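Local coordinates for putative uncharacterized protein (PDB 3BGK), which probably catalyses the ADP-dependent dehydration of (6S)-NAD(P)HX, a hydrated and damaged form of NAD(P)H, to restore the working coenzyme, at residues Gln244-Met249 / Val292-Arg297; Ser280-Gln285 / Ala300-Val305. All blocks are in the same frame, centred on the assembly; numbering follows the deposited sequence.

Interaction 1: Gln244-Met249 / Val292-Arg297. With PO4 (phosphate ion), chain B.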
ATOM      1  N   GLN A 244     -11.450  12.512 -17.394  1.00 13.83           N
ATOM      2  CA  GLN A 244     -11.140  13.188 -16.145  1.00 13.81           C
ATOM      3  C   GLN A 244     -12.337  13.270 -15.209  1.00 13.68           C
ATOM      4  O   GLN A 244     -12.194  13.673 -14.048  1.00 13.84           O
ATOM      5  CB  GLN A 244     -10.623  14.592 -16.426  1.00 13.84           C
ATOM      6  CG  GLN A 244      -9.149  14.646 -16.740  1.00 14.47           C
ATOM      7  CD  GLN A 244      -8.691  16.041 -17.068  1.00 15.03           C
ATOM      8  OE1 GLN A 244      -8.062  16.709 -16.245  1.00 15.82           O
ATOM      9  NE2 GLN A 244      -9.020  16.503 -18.266  1.00 14.70           N
ATOM     10  N   ALA A 245     -13.513  12.899 -15.708  1.00 13.22           N
ATOM     11  CA  ALA A 245     -14.750  13.033 -14.938  1.00 12.90           C
ATOM     12  C   ALA A 245     -14.899  11.906 -13.913  1.00 12.59           C
ATOM     13  O   ALA A 245     -15.852  11.114 -13.963  1.00 12.39           O
ATOM     14  CB  ALA A 245     -15.948  13.092 -15.870  1.00 12.94           C
ATOM     15  N   THR A 246     -13.945  11.848 -12.987  1.00 12.12           N
ATOM     16  CA  THR A 246     -13.884  10.785 -11.988  1.00 11.86           C
ATOM     17  C   THR A 246     -13.537  11.358 -10.619  1.00 11.63           C
ATOM     18  O   THR A 246     -12.853  12.382 -10.523  1.00 11.72           O
ATOM     19  CB  THR A 246     -12.895   9.657 -12.404  1.00 11.84           C
ATOM     20  OG1 THR A 246     -12.926   8.601 -11.439  1.00 11.95           O
ATOM     21  CG2 THR A 246     -11.473  10.174 -12.529  1.00 11.62           C
ATOM     22  N   GLY A 247     -14.032  10.701  -9.571  1.00 11.33           N
ATOM     23  CA  GLY A 247     -13.896  11.191  -8.198  1.00 11.11           C
ATOM     24  C   GLY A 247     -12.449  11.406  -7.800  1.00 10.86           C
ATOM     25  O   GLY A 247     -11.607  10.546  -8.053  1.00 10.99           O
ATOM     26  N   GLY A 248     -12.170  12.562  -7.200  1.00 10.38           N
ATOM     27  CA  GLY A 248     -10.833  12.907  -6.738  1.00 10.31           C
ATOM     28  C   GLY A 248      -9.992  13.764  -7.670  1.00 10.36           C
ATOM     29  O   GLY A 248      -8.867  14.136  -7.327  1.00 10.22           O
HETATM   30  N   MSE A 249     -10.536  14.073  -8.846  1.00 10.39           N
HETATM   31  CA  MSE A 249      -9.838  14.859  -9.864  1.00 10.52           C
HETATM   32  C   MSE A 249      -9.515  16.269  -9.376  1.00 10.50           C
HETATM   33  O   MSE A 249      -8.433  16.788  -9.636  1.00 10.49           O
HETATM   34  CB  MSE A 249     -10.662  14.909 -11.161  1.00 10.47           C
HETATM   35  CG  MSE A 249      -9.939  15.512 -12.377  1.00 10.68           C
HETATM   36 SE   MSE A 249      -8.264  14.618 -12.878  1.00 12.56          SE
HETATM   37  CE  MSE A 249      -8.927  12.797 -13.049  1.00 11.66           C
ATOM     38  N   VAL A 292     -10.807   5.839 -18.432  1.00 11.95           N
ATOM     39  CA  VAL A 292     -10.816   6.856 -17.383  1.00 11.66           C
ATOM     40  C   VAL A 292      -9.368   7.086 -16.927  1.00 11.35           C
ATOM     41  O   VAL A 292      -8.566   6.153 -16.908  1.00 11.19           O
ATOM     42  CB  VAL A 292     -11.740   6.454 -16.190  1.00 11.75           C
ATOM     43  CG1 VAL A 292     -11.102   5.382 -15.303  1.00 11.59           C
ATOM     44  CG2 VAL A 292     -12.110   7.660 -15.358  1.00 11.70           C
ATOM     45  N   VAL A 293      -9.029   8.327 -16.596  1.00 11.21           N
ATOM     46  CA  VAL A 293      -7.712   8.618 -16.027  1.00 11.03           C
ATOM     47  C   VAL A 293      -7.892   8.918 -14.540  1.00 10.97           C
ATOM     48  O   VAL A 293      -8.528   9.902 -14.165  1.00 10.47           O
ATOM     49  CB  VAL A 293      -6.979   9.772 -16.764  1.00 11.11           C
ATOM     50  CG1 VAL A 293      -5.646  10.102 -16.085  1.00 10.70           C
ATOM     51  CG2 VAL A 293      -6.744   9.410 -18.214  1.00 10.80           C
ATOM     52  N   LEU A 294      -7.345   8.046 -13.699  1.00 11.14           N
ATOM     53  CA  LEU A 294      -7.534   8.168 -12.256  1.00 11.31           C
ATOM     54  C   LEU A 294      -6.594   9.203 -11.644  1.00 11.32           C
ATOM     55  O   LEU A 294      -5.433   9.306 -12.047  1.00 11.15           O
ATOM     56  CB  LEU A 294      -7.402   6.804 -11.555  1.00 11.16           C
ATOM     57  CG  LEU A 294      -8.390   5.688 -11.922  1.00 11.17           C
ATOM     58  CD1 LEU A 294      -8.142   4.455 -11.064  1.00 10.29           C
ATOM     59  CD2 LEU A 294      -9.854   6.140 -11.820  1.00 10.73           C
ATOM     60  N   PRO A 295      -7.100   9.967 -10.661  1.00 11.59           N
ATOM     61  CA  PRO A 295      -6.346  11.034  -9.993  1.00 11.92           C
ATOM     62  C   PRO A 295      -4.955  10.595  -9.499  1.00 12.40           C
ATOM     63  O   PRO A 295      -3.979  11.322  -9.701  1.00 12.50           O
ATOM     64  CB  PRO A 295      -7.251  11.407  -8.819  1.00 11.77           C
ATOM     65  CG  PRO A 295      -8.627  11.052  -9.277  1.00 11.41           C
ATOM     66  CD  PRO A 295      -8.466   9.829 -10.113  1.00 11.42           C
ATOM     67  N   THR A 296      -4.857   9.417  -8.883  1.00 12.77           N
ATOM     68  CA  THR A 296      -3.555   8.912  -8.411  1.00 13.20           C
ATOM     69  C   THR A 296      -2.619   8.485  -9.542  1.00 13.62           C
ATOM     70  O   THR A 296      -1.401   8.436  -9.342  1.00 13.76           O
ATOM     71  CB  THR A 296      -3.689   7.724  -7.428  1.00 13.02           C
ATOM     72  OG1 THR A 296      -4.402   6.654  -8.063  1.00 13.26           O
ATOM     73  CG2 THR A 296      -4.405   8.148  -6.153  1.00 12.72           C
ATOM     74  N   ARG A 297      -3.176   8.156 -10.710  1.00 14.02           N
ATOM     75  CA  ARG A 297      -2.352   7.796 -11.865  1.00 14.66           C
ATOM     76  C   ARG A 297      -1.683   9.041 -12.445  1.00 14.59           C
ATOM     77  O   ARG A 297      -0.573   8.959 -12.969  1.00 15.12           O
ATOM     78  CB  ARG A 297      -3.161   7.100 -12.970  1.00 15.11           C
ATOM     79  CG  ARG A 297      -4.033   5.925 -12.543  1.00 17.00           C
ATOM     80  CD  ARG A 297      -3.268   4.622 -12.396  1.00 19.64           C
ATOM     81  NE  ARG A 297      -4.171   3.525 -12.035  1.00 21.61           N
ATOM     82  CZ  ARG A 297      -4.537   3.216 -10.790  1.00 22.49           C
ATOM     83  NH1 ARG A 297      -5.366   2.199 -10.575  1.00 22.91           N
ATOM     84  NH2 ARG A 297      -4.079   3.918  -9.758  1.00 22.65           N
TER
HETATM   85  P   PO4 B 278     -13.475  15.860  -7.072  1.00 22.43           P
HETATM   86  O1  PO4 B 278     -14.064  14.465  -7.108  1.00 21.71           O
HETATM   87  O2  PO4 B 278     -14.501  16.778  -6.443  1.00 22.33           O
HETATM   88  O3  PO4 B 278     -12.223  15.882  -6.223  1.00 22.37           O
HETATM   89  O4  PO4 B 278     -13.135  16.329  -8.474  1.00 20.90           O
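Pro295 presses its ring against the glycine turn of Thr246-Met249, and the packing is tight there. Its CG lies 3.3 Å from Gly247 O and 3.4 Å from Gly248 C, with CB beside the Gly248 carbonyl. Gly248, the third residue of a type II turn, has a positive phi (97°), which with the nearness of Pro295 CG suits a residue without a side chain. Proline suits the first turn of helix 295-310, where no backbone N-H is needed for a helical bond. Beside it, Thr246 points its methyl CG2 at the Val293 carbonyl, 3.4 Å from O, while its CB rests on Val292 CG2 at 3.7 Å. Met249, a selenomethionine, leaves the backbone with CG opposite N (chi1 -171°), then bends twice and brings CE up to the oxygen end of the same carbonyl, 3.1 Å from Val293 O and 4.2 Å from Pro295 CG.

The packing slackens toward Leu294, whose CD2 stays 4.0 Å from Thr246 OG1, and Ala245 turns away to meet Phe58 of a second subunit. On the side of the turn away from the proline sits a phosphate ion. Gly248 N donates to its O1 over 2.7 Å in a nearly straight bond (169°), and Gly250 N, Asp251 N and His186 NE2 bind it too. The ion, probably from the crystallisation liquor, sits at a glycine-rich helix start, consistent with the anion hole of ribokinase-like folds. The two segments meet by packing alone, while the Gly248 N-H is used by the anion, consistent with a site for a nucleotide phosphate.

Interaction 2: Ser280-Gln285 / Ala300-Val305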
ATOM      1  N   SER A 280      -4.321  18.703 -16.570  1.00 11.40           N
ATOM      2  CA  SER A 280      -5.081  18.206 -17.735  1.00 11.97           C
ATOM      3  C   SER A 280      -4.203  17.662 -18.860  1.00 12.26           C
ATOM      4  O   SER A 280      -4.588  16.709 -19.553  1.00 12.60           O
ATOM      5  CB  SER A 280      -6.023  19.283 -18.284  1.00 11.82           C
ATOM      6  OG  SER A 280      -7.202  19.365 -17.502  1.00 12.60           O
ATOM      7  N   TYR A 281      -3.034  18.272 -19.045  1.00 12.33           N
ATOM      8  CA  TYR A 281      -2.075  17.822 -20.051  1.00 12.47           C
ATOM      9  C   TYR A 281      -1.625  16.391 -19.786  1.00 12.51           C
ATOM     10  O   TYR A 281      -1.523  15.593 -20.717  1.00 12.64           O
ATOM     11  CB  TYR A 281      -0.874  18.768 -20.097  1.00 12.72           C
ATOM     12  CG  TYR A 281       0.272  18.316 -20.969  1.00 12.62           C
ATOM     13  CD1 TYR A 281       0.293  18.605 -22.328  1.00 13.40           C
ATOM     14  CD2 TYR A 281       1.350  17.622 -20.428  1.00 12.88           C
ATOM     15  CE1 TYR A 281       1.353  18.197 -23.135  1.00 13.36           C
ATOM     16  CE2 TYR A 281       2.405  17.212 -21.219  1.00 12.60           C
ATOM     17  CZ  TYR A 281       2.403  17.504 -22.571  1.00 12.92           C
ATOM     18  OH  TYR A 281       3.462  17.102 -23.360  1.00 13.51           O
ATOM     19  N   ILE A 282      -1.360  16.075 -18.518  1.00 12.65           N
ATOM     20  CA  ILE A 282      -0.981  14.715 -18.121  1.00 12.74           C
ATOM     21  C   ILE A 282      -2.149  13.746 -18.362  1.00 13.08           C
ATOM     22  O   ILE A 282      -1.962  12.657 -18.921  1.00 13.18           O
ATOM     23  CB  ILE A 282      -0.467  14.663 -16.652  1.00 12.49           C
ATOM     24  CG1 ILE A 282       0.888  15.375 -16.544  1.00 11.94           C
ATOM     25  CG2 ILE A 282      -0.355  13.224 -16.163  1.00 11.83           C
ATOM     26  CD1 ILE A 282       1.283  15.793 -15.128  1.00 10.56           C
ATOM     27  N   ALA A 283      -3.350  14.168 -17.970  1.00 13.46           N
ATOM     28  CA  ALA A 283      -4.568  13.392 -18.179  1.00 14.00           C
ATOM     29  C   ALA A 283      -4.766  13.076 -19.660  1.00 14.58           C
ATOM     30  O   ALA A 283      -5.148  11.952 -20.010  1.00 14.42           O
ATOM     31  CB  ALA A 283      -5.780  14.126 -17.610  1.00 13.60           C
ATOM     32  N   ASP A 284      -4.489  14.066 -20.519  1.00 15.40           N
ATOM     33  CA  ASP A 284      -4.522  13.883 -21.977  1.00 16.17           C
ATOM     34  C   ASP A 284      -3.541  12.823 -22.450  1.00 16.04           C
ATOM     35  O   ASP A 284      -3.888  12.007 -23.299  1.00 16.36           O
ATOM     36  CB  ASP A 284      -4.279  15.202 -22.728  1.00 16.66           C
ATOM     37  CG  ASP A 284      -5.559  16.010 -22.932  1.00 18.59           C
ATOM     38  OD1 ASP A 284      -6.452  15.958 -22.055  1.00 21.01           O
ATOM     39  OD2 ASP A 284      -5.683  16.700 -23.969  1.00 20.17           O
ATOM     40  N   GLN A 285      -2.327  12.830 -21.908  1.00 16.10           N
ATOM     41  CA  GLN A 285      -1.331  11.807 -22.256  1.00 16.45           C
ATOM     42  C   GLN A 285      -1.740  10.411 -21.810  1.00 16.47           C
ATOM     43  O   GLN A 285      -1.610   9.451 -22.574  1.00 16.45           O
ATOM     44  CB  GLN A 285       0.030  12.142 -21.664  1.00 16.47           C
ATOM     45  CG  GLN A 285       0.873  13.021 -22.551  1.00 17.55           C
ATOM     46  CD  GLN A 285       2.191  13.387 -21.918  1.00 19.10           C
ATOM     47  OE1 GLN A 285       2.625  12.783 -20.928  1.00 19.86           O
ATOM     48  NE2 GLN A 285       2.848  14.383 -22.488  1.00 20.37           N
ATOM     49  N   ALA A 300       1.361  10.114 -10.122  1.00 13.81           N
ATOM     50  CA  ALA A 300       2.522   9.262 -10.352  1.00 13.93           C
ATOM     51  C   ALA A 300       3.393   9.750 -11.516  1.00 14.09           C
ATOM     52  O   ALA A 300       4.612   9.512 -11.529  1.00 14.04           O
ATOM     53  CB  ALA A 300       2.072   7.820 -10.589  1.00 13.81           C
ATOM     54  N   GLU A 301       2.764  10.442 -12.470  1.00 14.08           N
ATOM     55  CA  GLU A 301       3.425  10.904 -13.697  1.00 14.29           C
ATOM     56  C   GLU A 301       4.022  12.301 -13.610  1.00 14.24           C
ATOM     57  O   GLU A 301       4.848  12.669 -14.447  1.00 14.40           O
ATOM     58  CB  GLU A 301       2.450  10.852 -14.877  1.00 14.47           C
ATOM     59  CG  GLU A 301       1.934   9.448 -15.211  1.00 15.26           C
ATOM     60  CD  GLU A 301       3.049   8.481 -15.566  1.00 16.73           C
ATOM     61  OE1 GLU A 301       3.969   8.863 -16.329  1.00 17.23           O
ATOM     62  OE2 GLU A 301       3.010   7.335 -15.074  1.00 17.76           O
ATOM     63  N   ILE A 302       3.622  13.061 -12.589  1.00 14.02           N
ATOM     64  CA  ILE A 302       3.965  14.484 -12.456  1.00 13.82           C
ATOM     65  C   ILE A 302       5.446  14.840 -12.667  1.00 14.03           C
ATOM     66  O   ILE A 302       5.741  15.627 -13.567  1.00 14.08           O
ATOM     67  CB  ILE A 302       3.407  15.113 -11.135  1.00 13.77           C
ATOM     68  CG1 ILE A 302       1.876  15.147 -11.159  1.00 13.07           C
ATOM     69  CG2 ILE A 302       3.944  16.533 -10.941  1.00 13.90           C
ATOM     70  CD1 ILE A 302       1.231  15.521  -9.843  1.00 11.73           C
ATOM     71  N   THR A 303       6.368  14.291 -11.872  1.00 14.17           N
ATOM     72  CA  THR A 303       7.781  14.694 -12.025  1.00 14.59           C
ATOM     73  C   THR A 303       8.422  14.341 -13.352  1.00 14.92           C
ATOM     74  O   THR A 303       9.243  15.101 -13.849  1.00 15.16           O
ATOM     75  CB  THR A 303       8.743  14.218 -10.911  1.00 14.40           C
ATOM     76  OG1 THR A 303       8.376  12.918 -10.437  1.00 14.37           O
ATOM     77  CG2 THR A 303       8.760  15.209  -9.800  1.00 14.51           C
ATOM     78  N   ARG A 304       8.070  13.188 -13.915  1.00 15.49           N
ATOM     79  CA  ARG A 304       8.598  12.816 -15.227  1.00 15.98           C
ATOM     80  C   ARG A 304       8.232  13.882 -16.261  1.00 16.04           C
ATOM     81  O   ARG A 304       9.052  14.238 -17.110  1.00 16.47           O
ATOM     82  CB  ARG A 304       8.100  11.435 -15.666  1.00 15.87           C
ATOM     83  CG  ARG A 304       8.668  10.986 -17.004  1.00 16.75           C
ATOM     84  CD  ARG A 304       8.069   9.664 -17.489  1.00 18.20           C
ATOM     85  NE  ARG A 304       6.603   9.671 -17.543  1.00 19.62           N
ATOM     86  CZ  ARG A 304       5.878  10.292 -18.475  1.00 20.62           C
ATOM     87  NH1 ARG A 304       6.468  10.991 -19.443  1.00 20.70           N
ATOM     88  NH2 ARG A 304       4.551  10.223 -18.432  1.00 20.16           N
ATOM     89  N   VAL A 305       7.014  14.406 -16.163  1.00 16.00           N
ATOM     90  CA  VAL A 305       6.518  15.392 -17.122  1.00 15.91           C
ATOM     91  C   VAL A 305       7.039  16.796 -16.804  1.00 16.04           C
ATOM     92  O   VAL A 305       7.388  17.542 -17.716  1.00 16.16           O
ATOM     93  CB  VAL A 305       4.977  15.373 -17.223  1.00 15.84           C
ATOM     94  CG1 VAL A 305       4.487  16.412 -18.218  1.00 15.76           C
ATOM     95  CG2 VAL A 305       4.485  13.981 -17.626  1.00 15.28           C
TER
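Ile282 faces Glu301, Ile302 and Val305 where helix 268-287 meets helix 295-310, the last two helices of this three-layer alpha/beta sandwich. They are joined by a short loop, yet cross almost perpendicularly: the axes of the two short segments make an angle of 103° and approach to 10.3 Å. Steep crossing confines contact to few residues, and a branched isoleucine serves it well by reaching three neighbours at once. From its CB, the CG2 branch touches Glu301 CB at 3.9 Å. The other branch begins with CG1, 4.0 Å from Val305 CG2, and ends in CD1, which lies 4.0 Å from Ile302 CA and touches its CG1, the two side chains crossing at about a right angle. Chi1 of -69° sets CG1 opposite the carbonyl carbon, and an extended chi2 carries CD1 on across the gap.

Val305 fills the next place with two compact methyls: CG2 goes to Ile282, while CG1 comes to the edge of the Tyr281 ring, 3.7 Å from CE2. Phe277 meets that ring as well. Farther out the side chains become polar. Gln285 OE1 lies near Val305 and at the edge of the Arg304 guanidinium, where Arg304 bends back along its own helix to Glu301. The salt bridge there is short, Arg304 NH2 to Glu301 OE1 at 2.6 Å, the oxygen in the guanidinium plane, met on its anti side with the donor tilted 21° from the carboxylate plane.

Interactions 1 and 2 both use helix 295-310, the first at its start and the second one turn further along, and their centres are 12 Å apart. Ile298 joins them: Met249 and Val293 of interaction 1 touch it, as do Ile282 and Ala283 of interaction 2. Direct packing adds to this, with Val293 CG2 3.5 Å from Ala283 O and Gln244 CG 3.5 Å from Ala283 CB. Only interaction 1 reaches the phosphate and the predicted AMP and NADPHX sites. Interaction 2 stands back from them, the side chain of Ile302 about 11 Å from that of Asp251, and joins helices behind the phosphate-binding loop. The side chain of Val305 is about 12 Å from a bound potassium ion.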